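Local coordinates for protein malate dehydrogenase (Pyrococcus horikoshii, PDB 1V9N) that catalyses the reversible NAD-dependent oxidation of (S)-malate to oxaloacetate and works as a homodimer of the LDH2/MDH2 oxidoreductase family, at residues D42-H55 and N126-A138. Numbering follows the deposited sequence.
With NDP (NADPH dihydro-nicotinamide-adenine-dinucleotide phosphate), chain B.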
ATOM      1  N   ASP A  42       5.955  22.044 -14.089  1.00 22.94           N
ATOM      2  CA  ASP A  42       4.818  21.186 -14.404  1.00 25.77           C
ATOM      3  C   ASP A  42       4.363  20.444 -13.144  1.00 25.23           C
ATOM      4  O   ASP A  42       3.171  20.369 -12.850  1.00 23.41           O
ATOM      5  CB  ASP A  42       5.214  20.174 -15.483  1.00 29.64           C
ATOM      6  CG  ASP A  42       4.029  19.381 -16.009  1.00 35.25           C
ATOM      7  OD1 ASP A  42       4.255  18.369 -16.710  1.00 36.81           O
ATOM      8  OD2 ASP A  42       2.872  19.767 -15.730  1.00 39.18           O
ATOM      9  N   ASN A  43       5.325  19.906 -12.398  1.00 21.82           N
ATOM     10  CA  ASN A  43       5.029  19.170 -11.175  1.00 22.16           C
ATOM     11  C   ASN A  43       4.442  20.056 -10.073  1.00 22.47           C
ATOM     12  O   ASN A  43       3.450  19.690  -9.435  1.00 21.22           O
ATOM     13  CB  ASN A  43       6.306  18.465 -10.681  1.00 21.53           C
ATOM     14  CG  ASN A  43       6.170  17.911  -9.282  1.00 19.39           C
ATOM     15  OD1 ASN A  43       6.293  18.644  -8.304  1.00 23.08           O
ATOM     16  ND2 ASN A  43       5.917  16.607  -9.176  1.00 18.24           N
ATOM     17  N   LEU A  44       5.045  21.218  -9.850  1.00 21.16           N
ATOM     18  CA  LEU A  44       4.558  22.121  -8.813  1.00 21.71           C
ATOM     19  C   LEU A  44       3.206  22.732  -9.180  1.00 22.62           C
ATOM     20  O   LEU A  44       2.347  22.902  -8.320  1.00 22.01           O
ATOM     21  CB  LEU A  44       5.577  23.240  -8.547  1.00 20.92           C
ATOM     22  CG  LEU A  44       6.930  22.818  -7.959  1.00 20.74           C
ATOM     23  CD1 LEU A  44       7.791  24.057  -7.704  1.00 21.37           C
ATOM     24  CD2 LEU A  44       6.706  22.063  -6.660  1.00 22.91           C
ATOM     25  N   VAL A  45       3.024  23.064 -10.455  1.00 23.80           N
ATOM     26  CA  VAL A  45       1.769  23.656 -10.907  1.00 25.96           C
ATOM     27  C   VAL A  45       0.640  22.641 -10.827  1.00 26.68           C
ATOM     28  O   VAL A  45      -0.489  22.988 -10.476  1.00 26.26           O
ATOM     29  CB  VAL A  45       1.889  24.197 -12.357  1.00 27.00           C
ATOM     30  CG1 VAL A  45       0.525  24.670 -12.861  1.00 28.92           C
ATOM     31  CG2 VAL A  45       2.877  25.361 -12.388  1.00 27.51           C
HETATM   32  N   MSE A  46       0.937  21.382 -11.140  1.00 25.75           N
HETATM   33  CA  MSE A  46      -0.092  20.355 -11.063  1.00 24.11           C
HETATM   34  C   MSE A  46      -0.598  20.263  -9.629  1.00 22.83           C
HETATM   35  O   MSE A  46      -1.799  20.113  -9.400  1.00 24.07           O
HETATM   36  CB  MSE A  46       0.447  18.991 -11.505  1.00 25.16           C
HETATM   37  CG  MSE A  46      -0.605  17.885 -11.384  1.00 27.16           C
HETATM   38 SE   MSE A  46       0.011  16.139 -11.917  1.00 33.10          SE
HETATM   39  CE  MSE A  46      -0.023  16.404 -13.821  1.00 28.02           C
ATOM     40  N   ALA A  47       0.319  20.350  -8.666  1.00 20.80           N
ATOM     41  CA  ALA A  47      -0.046  20.286  -7.255  1.00 21.43           C
ATOM     42  C   ALA A  47      -0.984  21.436  -6.884  1.00 23.93           C
ATOM     43  O   ALA A  47      -1.968  21.243  -6.171  1.00 24.20           O
ATOM     44  CB  ALA A  47       1.208  20.337  -6.382  1.00 20.36           C
ATOM     45  N   ASP A  48      -0.667  22.637  -7.354  1.00 25.91           N
ATOM     46  CA  ASP A  48      -1.508  23.792  -7.065  1.00 29.51           C
ATOM     47  C   ASP A  48      -2.878  23.634  -7.734  1.00 28.46           C
ATOM     48  O   ASP A  48      -3.905  23.923  -7.125  1.00 29.92           O
ATOM     49  CB  ASP A  48      -0.829  25.080  -7.537  1.00 29.75           C
ATOM     50  CG  ASP A  48       0.328  25.493  -6.638  1.00 33.75           C
ATOM     51  OD1 ASP A  48       0.119  25.598  -5.408  1.00 32.38           O
ATOM     52  OD2 ASP A  48       1.443  25.712  -7.160  1.00 34.51           O
ATOM     53  N   LEU A  49      -2.881  23.159  -8.975  1.00 27.23           N
ATOM     54  CA  LEU A  49      -4.120  22.948  -9.717  1.00 29.63           C
ATOM     55  C   LEU A  49      -5.029  21.910  -9.059  1.00 31.07           C
ATOM     56  O   LEU A  49      -6.252  22.081  -9.018  1.00 32.09           O
ATOM     57  CB  LEU A  49      -3.812  22.504 -11.151  1.00 28.55           C
ATOM     58  CG  LEU A  49      -3.278  23.562 -12.118  1.00 28.80           C
ATOM     59  CD1 LEU A  49      -2.918  22.918 -13.448  1.00 27.92           C
ATOM     60  CD2 LEU A  49      -4.342  24.637 -12.323  1.00 31.01           C
ATOM     61  N   ARG A  50      -4.432  20.833  -8.551  1.00 29.14           N
ATOM     62  CA  ARG A  50      -5.200  19.771  -7.909  1.00 28.47           C
ATOM     63  C   ARG A  50      -5.578  20.111  -6.472  1.00 29.61           C
ATOM     64  O   ARG A  50      -6.213  19.312  -5.784  1.00 30.21           O
ATOM     65  CB  ARG A  50      -4.417  18.453  -7.930  1.00 26.79           C
ATOM     66  CG  ARG A  50      -4.118  17.904  -9.322  1.00 24.20           C
ATOM     67  CD  ARG A  50      -3.579  16.467  -9.227  1.00 24.55           C
ATOM     68  NE  ARG A  50      -4.611  15.541  -8.757  1.00 23.55           N
ATOM     69  CZ  ARG A  50      -5.576  15.047  -9.530  1.00 21.50           C
ATOM     70  NH1 ARG A  50      -5.628  15.374 -10.810  1.00 21.85           N
ATOM     71  NH2 ARG A  50      -6.513  14.259  -9.016  1.00 22.34           N
ATOM     72  N   GLY A  51      -5.175  21.291  -6.013  1.00 29.48           N
ATOM     73  CA  GLY A  51      -5.511  21.699  -4.662  1.00 29.47           C
ATOM     74  C   GLY A  51      -4.582  21.200  -3.576  1.00 30.88           C
ATOM     75  O   GLY A  51      -4.980  21.099  -2.415  1.00 31.88           O
ATOM     76  N   VAL A  52      -3.344  20.878  -3.937  1.00 31.74           N
ATOM     77  CA  VAL A  52      -2.379  20.406  -2.950  1.00 32.43           C
ATOM     78  C   VAL A  52      -1.399  21.543  -2.663  1.00 34.42           C
ATOM     79  O   VAL A  52      -0.228  21.487  -3.052  1.00 32.63           O
ATOM     80  CB  VAL A  52      -1.589  19.171  -3.461  1.00 32.78           C
ATOM     81  CG1 VAL A  52      -0.764  18.581  -2.329  1.00 32.18           C
ATOM     82  CG2 VAL A  52      -2.545  18.128  -4.023  1.00 32.30           C
ATOM     83  N   GLU A  53      -1.894  22.577  -1.983  1.00 35.49           N
ATOM     84  CA  GLU A  53      -1.093  23.751  -1.643  1.00 36.89           C
ATOM     85  C   GLU A  53       0.257  23.403  -1.033  1.00 34.92           C
ATOM     86  O   GLU A  53       1.282  23.960  -1.422  1.00 35.17           O
ATOM     87  CB  GLU A  53      -1.854  24.653  -0.666  1.00 41.48           C
ATOM     88  CG  GLU A  53      -3.079  25.332  -1.249  1.00 46.22           C
ATOM     89  CD  GLU A  53      -3.730  26.286  -0.265  1.00 48.79           C
ATOM     90  OE1 GLU A  53      -4.225  25.819   0.782  1.00 51.03           O
ATOM     91  OE2 GLU A  53      -3.741  27.505  -0.537  1.00 49.76           O
ATOM     92  N   SER A  54       0.250  22.486  -0.074  1.00 34.47           N
ATOM     93  CA  SER A  54       1.474  22.070   0.602  1.00 33.06           C
ATOM     94  C   SER A  54       2.623  21.657  -0.327  1.00 31.81           C
ATOM     95  O   SER A  54       3.792  21.798   0.035  1.00 30.22           O
ATOM     96  CB  SER A  54       1.164  20.932   1.578  1.00 34.52           C
ATOM     97  OG  SER A  54       0.387  19.916   0.968  1.00 37.44           O
ATOM     98  N   HIS A  55       2.303  21.167  -1.522  1.00 28.82           N
ATOM     99  CA  HIS A  55       3.349  20.742  -2.452  1.00 28.28           C
ATOM    100  C   HIS A  55       3.447  21.543  -3.746  1.00 26.69           C
ATOM    101  O   HIS A  55       4.084  21.107  -4.702  1.00 25.58           O
ATOM    102  CB  HIS A  55       3.184  19.251  -2.772  1.00 27.08           C
ATOM    103  CG  HIS A  55       3.474  18.360  -1.607  1.00 26.24           C
ATOM    104  ND1 HIS A  55       2.651  18.284  -0.504  1.00 27.46           N
ATOM    105  CD2 HIS A  55       4.544  17.579  -1.330  1.00 26.90           C
ATOM    106  CE1 HIS A  55       3.203  17.499   0.406  1.00 24.82           C
ATOM    107  NE2 HIS A  55       4.353  17.060  -0.071  1.00 28.10           N
ATOM    108  N   ASN A 126      16.246  14.133  -4.445  1.00 17.87           N
ATOM    109  CA  ASN A 126      15.731  15.211  -3.607  1.00 16.52           C
ATOM    110  C   ASN A 126      14.205  15.182  -3.607  1.00 17.48           C
ATOM    111  O   ASN A 126      13.603  14.398  -4.333  1.00 16.70           O
ATOM    112  CB  ASN A 126      16.238  16.568  -4.130  1.00 15.72           C
ATOM    113  CG  ASN A 126      17.602  16.934  -3.571  1.00 15.90           C
ATOM    114  OD1 ASN A 126      17.734  17.204  -2.374  1.00 14.37           O
ATOM    115  ND2 ASN A 126      18.626  16.930  -4.426  1.00 10.23           N
ATOM    116  N   HIS A 127      13.584  16.037  -2.796  1.00 17.35           N
ATOM    117  CA  HIS A 127      12.122  16.090  -2.705  1.00 17.51           C
ATOM    118  C   HIS A 127      11.521  16.213  -4.102  1.00 16.57           C
ATOM    119  O   HIS A 127      11.887  17.118  -4.850  1.00 18.28           O
ATOM    120  CB  HIS A 127      11.712  17.281  -1.836  1.00 20.41           C
ATOM    121  CG  HIS A 127      10.230  17.443  -1.676  1.00 20.55           C
ATOM    122  ND1 HIS A 127       9.477  18.250  -2.500  1.00 21.37           N
ATOM    123  CD2 HIS A 127       9.370  16.916  -0.773  1.00 20.48           C
ATOM    124  CE1 HIS A 127       8.215  18.217  -2.108  1.00 22.24           C
ATOM    125  NE2 HIS A 127       8.124  17.416  -1.063  1.00 20.30           N
ATOM    126  N   TYR A 128      10.603  15.318  -4.462  1.00 13.20           N
ATOM    127  CA  TYR A 128      10.031  15.380  -5.805  1.00 15.14           C
ATOM    128  C   TYR A 128       8.574  15.824  -5.959  1.00 15.90           C
ATOM    129  O   TYR A 128       7.940  15.541  -6.971  1.00 15.71           O
ATOM    130  CB  TYR A 128      10.263  14.048  -6.545  1.00 12.14           C
ATOM    131  CG  TYR A 128       9.393  12.842  -6.173  1.00 13.28           C
ATOM    132  CD1 TYR A 128       8.283  12.959  -5.329  1.00 12.92           C
ATOM    133  CD2 TYR A 128       9.645  11.591  -6.750  1.00 12.22           C
ATOM    134  CE1 TYR A 128       7.440  11.860  -5.078  1.00 14.38           C
ATOM    135  CE2 TYR A 128       8.809  10.496  -6.511  1.00 15.15           C
ATOM    136  CZ  TYR A 128       7.707  10.636  -5.680  1.00 14.08           C
ATOM    137  OH  TYR A 128       6.856   9.562  -5.490  1.00 13.58           O
ATOM    138  N   GLY A 129       8.047  16.533  -4.969  1.00 17.48           N
ATOM    139  CA  GLY A 129       6.675  16.999  -5.069  1.00 19.14           C
ATOM    140  C   GLY A 129       5.640  15.910  -4.863  1.00 17.61           C
ATOM    141  O   GLY A 129       5.865  14.979  -4.096  1.00 18.95           O
ATOM    142  N   ILE A 130       4.502  16.017  -5.545  1.00 18.03           N
ATOM    143  CA  ILE A 130       3.450  15.018  -5.382  1.00 18.60           C
ATOM    144  C   ILE A 130       3.795  13.709  -6.087  1.00 17.50           C
ATOM    145  O   ILE A 130       4.277  13.709  -7.220  1.00 16.40           O
ATOM    146  CB  ILE A 130       2.075  15.540  -5.888  1.00 18.81           C
ATOM    147  CG1 ILE A 130       2.174  15.990  -7.342  1.00 20.59           C
ATOM    148  CG2 ILE A 130       1.604  16.705  -5.017  1.00 18.02           C
ATOM    149  CD1 ILE A 130       0.861  16.492  -7.897  1.00 23.12           C
ATOM    150  N   ALA A 131       3.564  12.596  -5.395  1.00 17.70           N
ATOM    151  CA  ALA A 131       3.849  11.274  -5.939  1.00 16.11           C
ATOM    152  C   ALA A 131       2.937  10.958  -7.127  1.00 15.44           C
ATOM    153  O   ALA A 131       3.345  10.282  -8.071  1.00 11.83           O
ATOM    154  CB  ALA A 131       3.674  10.215  -4.846  1.00 14.27           C
ATOM    155  N   GLY A 132       1.706  11.460  -7.083  1.00 14.80           N
ATOM    156  CA  GLY A 132       0.763  11.195  -8.160  1.00 15.90           C
ATOM    157  C   GLY A 132       1.221  11.692  -9.517  1.00 16.28           C
ATOM    158  O   GLY A 132       0.796  11.181 -10.556  1.00 18.00           O
ATOM    159  N   TYR A 133       2.082  12.701  -9.519  1.00 17.58           N
ATOM    160  CA  TYR A 133       2.597  13.251 -10.763  1.00 17.62           C
ATOM    161  C   TYR A 133       3.300  12.183 -11.607  1.00 16.52           C
ATOM    162  O   TYR A 133       3.138  12.137 -12.825  1.00 16.94           O
ATOM    163  CB  TYR A 133       3.575  14.390 -10.464  1.00 19.57           C
ATOM    164  CG  TYR A 133       4.271  14.949 -11.684  1.00 21.72           C
ATOM    165  CD1 TYR A 133       3.652  15.905 -12.496  1.00 24.30           C
ATOM    166  CD2 TYR A 133       5.550  14.519 -12.031  1.00 24.37           C
ATOM    167  CE1 TYR A 133       4.299  16.420 -13.622  1.00 24.51           C
ATOM    168  CE2 TYR A 133       6.203  15.020 -13.151  1.00 25.82           C
ATOM    169  CZ  TYR A 133       5.577  15.968 -13.940  1.00 26.74           C
ATOM    170  OH  TYR A 133       6.239  16.458 -15.039  1.00 28.25           O
ATOM    171  N   TYR A 134       4.086  11.328 -10.959  1.00 16.89           N
ATOM    172  CA  TYR A 134       4.824  10.283 -11.672  1.00 14.68           C
ATOM    173  C   TYR A 134       3.914   9.108 -12.028  1.00 14.89           C
ATOM    174  O   TYR A 134       4.024   8.534 -13.113  1.00 14.28           O
ATOM    175  CB  TYR A 134       6.012   9.829 -10.812  1.00 14.71           C
ATOM    176  CG  TYR A 134       6.832  11.015 -10.352  1.00 15.60           C
ATOM    177  CD1 TYR A 134       7.781  11.605 -11.191  1.00 17.78           C
ATOM    178  CD2 TYR A 134       6.560  11.632  -9.136  1.00 15.77           C
ATOM    179  CE1 TYR A 134       8.428  12.793 -10.830  1.00 18.64           C
ATOM    180  CE2 TYR A 134       7.198  12.817  -8.766  1.00 17.66           C
ATOM    181  CZ  TYR A 134       8.123  13.392  -9.615  1.00 18.39           C
ATOM    182  OH  TYR A 134       8.713  14.586  -9.261  1.00 20.03           O
ATOM    183  N   ALA A 135       3.003   8.757 -11.128  1.00 14.33           N
ATOM    184  CA  ALA A 135       2.089   7.653 -11.410  1.00 17.20           C
ATOM    185  C   ALA A 135       1.244   7.996 -12.632  1.00 17.14           C
ATOM    186  O   ALA A 135       1.000   7.139 -13.482  1.00 18.33           O
ATOM    187  CB  ALA A 135       1.185   7.379 -10.209  1.00 13.36           C
ATOM    188  N   LEU A 136       0.803   9.252 -12.715  1.00 18.22           N
ATOM    189  CA  LEU A 136      -0.027   9.711 -13.831  1.00 19.73           C
ATOM    190  C   LEU A 136       0.666   9.598 -15.175  1.00 19.81           C
ATOM    191  O   LEU A 136       0.020   9.367 -16.202  1.00 18.88           O
ATOM    192  CB  LEU A 136      -0.474  11.162 -13.621  1.00 21.91           C
ATOM    193  CG  LEU A 136      -1.756  11.376 -12.814  1.00 26.16           C
ATOM    194  CD1 LEU A 136      -2.027  12.872 -12.680  1.00 28.08           C
ATOM    195  CD2 LEU A 136      -2.930  10.683 -13.514  1.00 24.47           C
HETATM  196  N   MSE A 137       1.982   9.768 -15.173  1.00 18.70           N
HETATM  197  CA  MSE A 137       2.752   9.666 -16.401  1.00 18.61           C
HETATM  198  C   MSE A 137       2.509   8.324 -17.075  1.00 18.16           C
HETATM  199  O   MSE A 137       2.347   8.252 -18.298  1.00 19.17           O
HETATM  200  CB  MSE A 137       4.245   9.837 -16.105  1.00 20.85           C
HETATM  201  CG  MSE A 137       4.638  11.263 -15.726  1.00 23.06           C
HETATM  202 SE   MSE A 137       6.510  11.406 -15.243  1.00 29.66          SE
HETATM  203  CE  MSE A 137       7.298  10.978 -16.957  1.00 20.55           C
ATOM    204  N   ALA A 138       2.476   7.259 -16.280  1.00 15.15           N
ATOM    205  CA  ALA A 138       2.254   5.925 -16.820  1.00 14.71           C
ATOM    206  C   ALA A 138       0.805   5.738 -17.282  1.00 15.59           C
ATOM    207  O   ALA A 138       0.555   5.161 -18.339  1.00 15.33           O
ATOM    208  CB  ALA A 138       2.616   4.872 -15.777  1.00 12.23           C
TER
HETATM  209  PA  NDP B 401      -5.470  13.523   0.648  1.00 27.15           P
HETATM  210  O1A NDP B 401      -5.675  14.862   0.151  1.00 29.38           O
HETATM  211  O2A NDP B 401      -6.048  13.028   1.947  1.00 28.04           O
HETATM  212  O5B NDP B 401      -5.918  12.499  -0.553  1.00 28.10           O
HETATM  213  C5B NDP B 401      -5.812  11.072  -0.401  1.00 26.61           C
HETATM  214  C4B NDP B 401      -6.288  10.477  -1.740  1.00 25.06           C
HETATM  215  O4B NDP B 401      -7.685  10.199  -1.537  1.00 26.29           O
HETATM  216  C3B NDP B 401      -6.208  11.332  -2.974  1.00 25.38           C
HETATM  217  O3B NDP B 401      -5.838  10.470  -4.092  1.00 21.60           O
HETATM  218  C2B NDP B 401      -7.560  11.918  -3.184  1.00 23.71           C
HETATM  219  O2B NDP B 401      -7.916  12.313  -4.520  1.00 23.34           O
HETATM  220  C1B NDP B 401      -8.421  10.861  -2.564  1.00 25.55           C
HETATM  221  N9A NDP B 401      -9.655  11.360  -1.897  1.00 29.54           N
HETATM  222  C8A NDP B 401      -9.852  12.540  -1.125  1.00 29.06           C
HETATM  223  N7A NDP B 401     -11.087  12.614  -0.684  1.00 30.72           N
HETATM  224  C5A NDP B 401     -11.733  11.502  -1.143  1.00 30.65           C
HETATM  225  C6A NDP B 401     -13.061  10.981  -1.019  1.00 31.23           C
HETATM  226  N6A NDP B 401     -13.979  11.645  -0.309  1.00 31.29           N
HETATM  227  N1A NDP B 401     -13.391   9.791  -1.630  1.00 30.98           N
HETATM  228  C2A NDP B 401     -12.454   9.100  -2.357  1.00 29.37           C
HETATM  229  N3A NDP B 401     -11.179   9.504  -2.529  1.00 28.90           N
HETATM  230  C4A NDP B 401     -10.875  10.723  -1.892  1.00 30.06           C
HETATM  231  O3  NDP B 401      -3.957  13.101   0.690  1.00 29.05           O
HETATM  232  PN  NDP B 401      -2.628  13.512   1.452  1.00 28.90           P
HETATM  233  O1N NDP B 401      -2.208  12.311   2.166  1.00 27.75           O
HETATM  234  O2N NDP B 401      -3.063  14.698   2.266  1.00 31.25           O
HETATM  235  O5D NDP B 401      -1.685  13.899   0.230  1.00 27.80           O
HETATM  236  C5D NDP B 401      -0.850  15.091   0.226  1.00 29.72           C
HETATM  237  C4D NDP B 401      -0.031  15.187  -1.118  1.00 28.48           C
HETATM  238  O4D NDP B 401       1.323  15.382  -0.752  1.00 29.86           O
HETATM  239  C3D NDP B 401      -0.032  13.939  -2.036  1.00 27.84           C
HETATM  240  O3D NDP B 401      -0.164  14.385  -3.391  1.00 27.28           O
HETATM  241  C2D NDP B 401       1.277  13.224  -1.749  1.00 27.69           C
HETATM  242  O2D NDP B 401       1.719  12.481  -2.865  1.00 24.57           O
HETATM  243  C1D NDP B 401       2.187  14.416  -1.353  1.00 27.73           C
HETATM  244  N1N NDP B 401       3.261  14.068  -0.385  1.00 25.33           N
HETATM  245  C2N NDP B 401       4.599  14.175  -0.859  1.00 24.99           C
HETATM  246  C3N NDP B 401       5.657  13.847   0.085  1.00 25.12           C
HETATM  247  C7N NDP B 401       7.057  13.948  -0.340  1.00 24.05           C
HETATM  248  O7N NDP B 401       8.010  13.692   0.406  1.00 24.91           O
HETATM  249  N7N NDP B 401       7.365  14.335  -1.608  1.00 24.05           N
HETATM  250  C4N NDP B 401       5.289  13.449   1.406  1.00 27.27           C
HETATM  251  C5N NDP B 401       3.975  13.345   1.845  1.00 26.71           C
HETATM  252  C6N NDP B 401       2.953  13.659   0.952  1.00 26.04           C
HETATM  253  P2B NDP B 401      -7.895  13.762  -5.081  1.00 26.07           P
HETATM  254  O1X NDP B 401      -9.139  13.807  -5.866  1.00 25.43           O
HETATM  255  O2X NDP B 401      -6.692  13.955  -5.947  1.00 24.13           O
HETATM  256  O3X NDP B 401      -7.907  14.762  -3.930  1.00 24.43           O
HETATM  257  O   HOH W   1       4.256  18.711  -6.419  1.00 23.01           O
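In the wall of the NADPH pocket of this LDH2/MDH2-family enzyme His-55 and Ile-130 meet, CB of His-55 lying 3.7 Å from CG2 of Ile-130. The His-55 ring has the ribose oxygen O4D over one face and meets His-127 rim to rim, CD2 to NE2, with the two planes only 21° apart. Backbone atoms of 126-138 grip the cofactor: Gly-129 O accepts a hydrogen bond from the carboxamide N7N (3.0 Å), and Ala-131 N donates to ribose O2D. Farther along, Arg-50 NH2 reaches phosphate oxygen O2X in the guanidinium plane, by a nearly straight bond (167°), and also bonds Gly-323 O; Asp-184 and, from the second subunit, His-243 and Lys-244 bond the cofactor too. Behind the pocket, water 1 links Asn-43 OD1, His-55 O and Ile-130 N. Asn-43 CB lies over the centre of the Tyr-133 ring, a CH-pi contact 3.9 Å from its centroid, and the anti chi1 (168°) brings ND2 of Asn-43 to 3.4 Å from Tyr-133 CG. SE of selenomethionine Met-46 sits at that ring's edge, a Met-aromatic contact, and the same atom packs against Leu-136 CD1, while Tyr-133 OH donates to Asp-42 OD1 from above the carboxylate plane. Apolar and aromatic packing thus joins the two helices, and residues next to them help hold the carboxamide, ribose and 2'-phosphate.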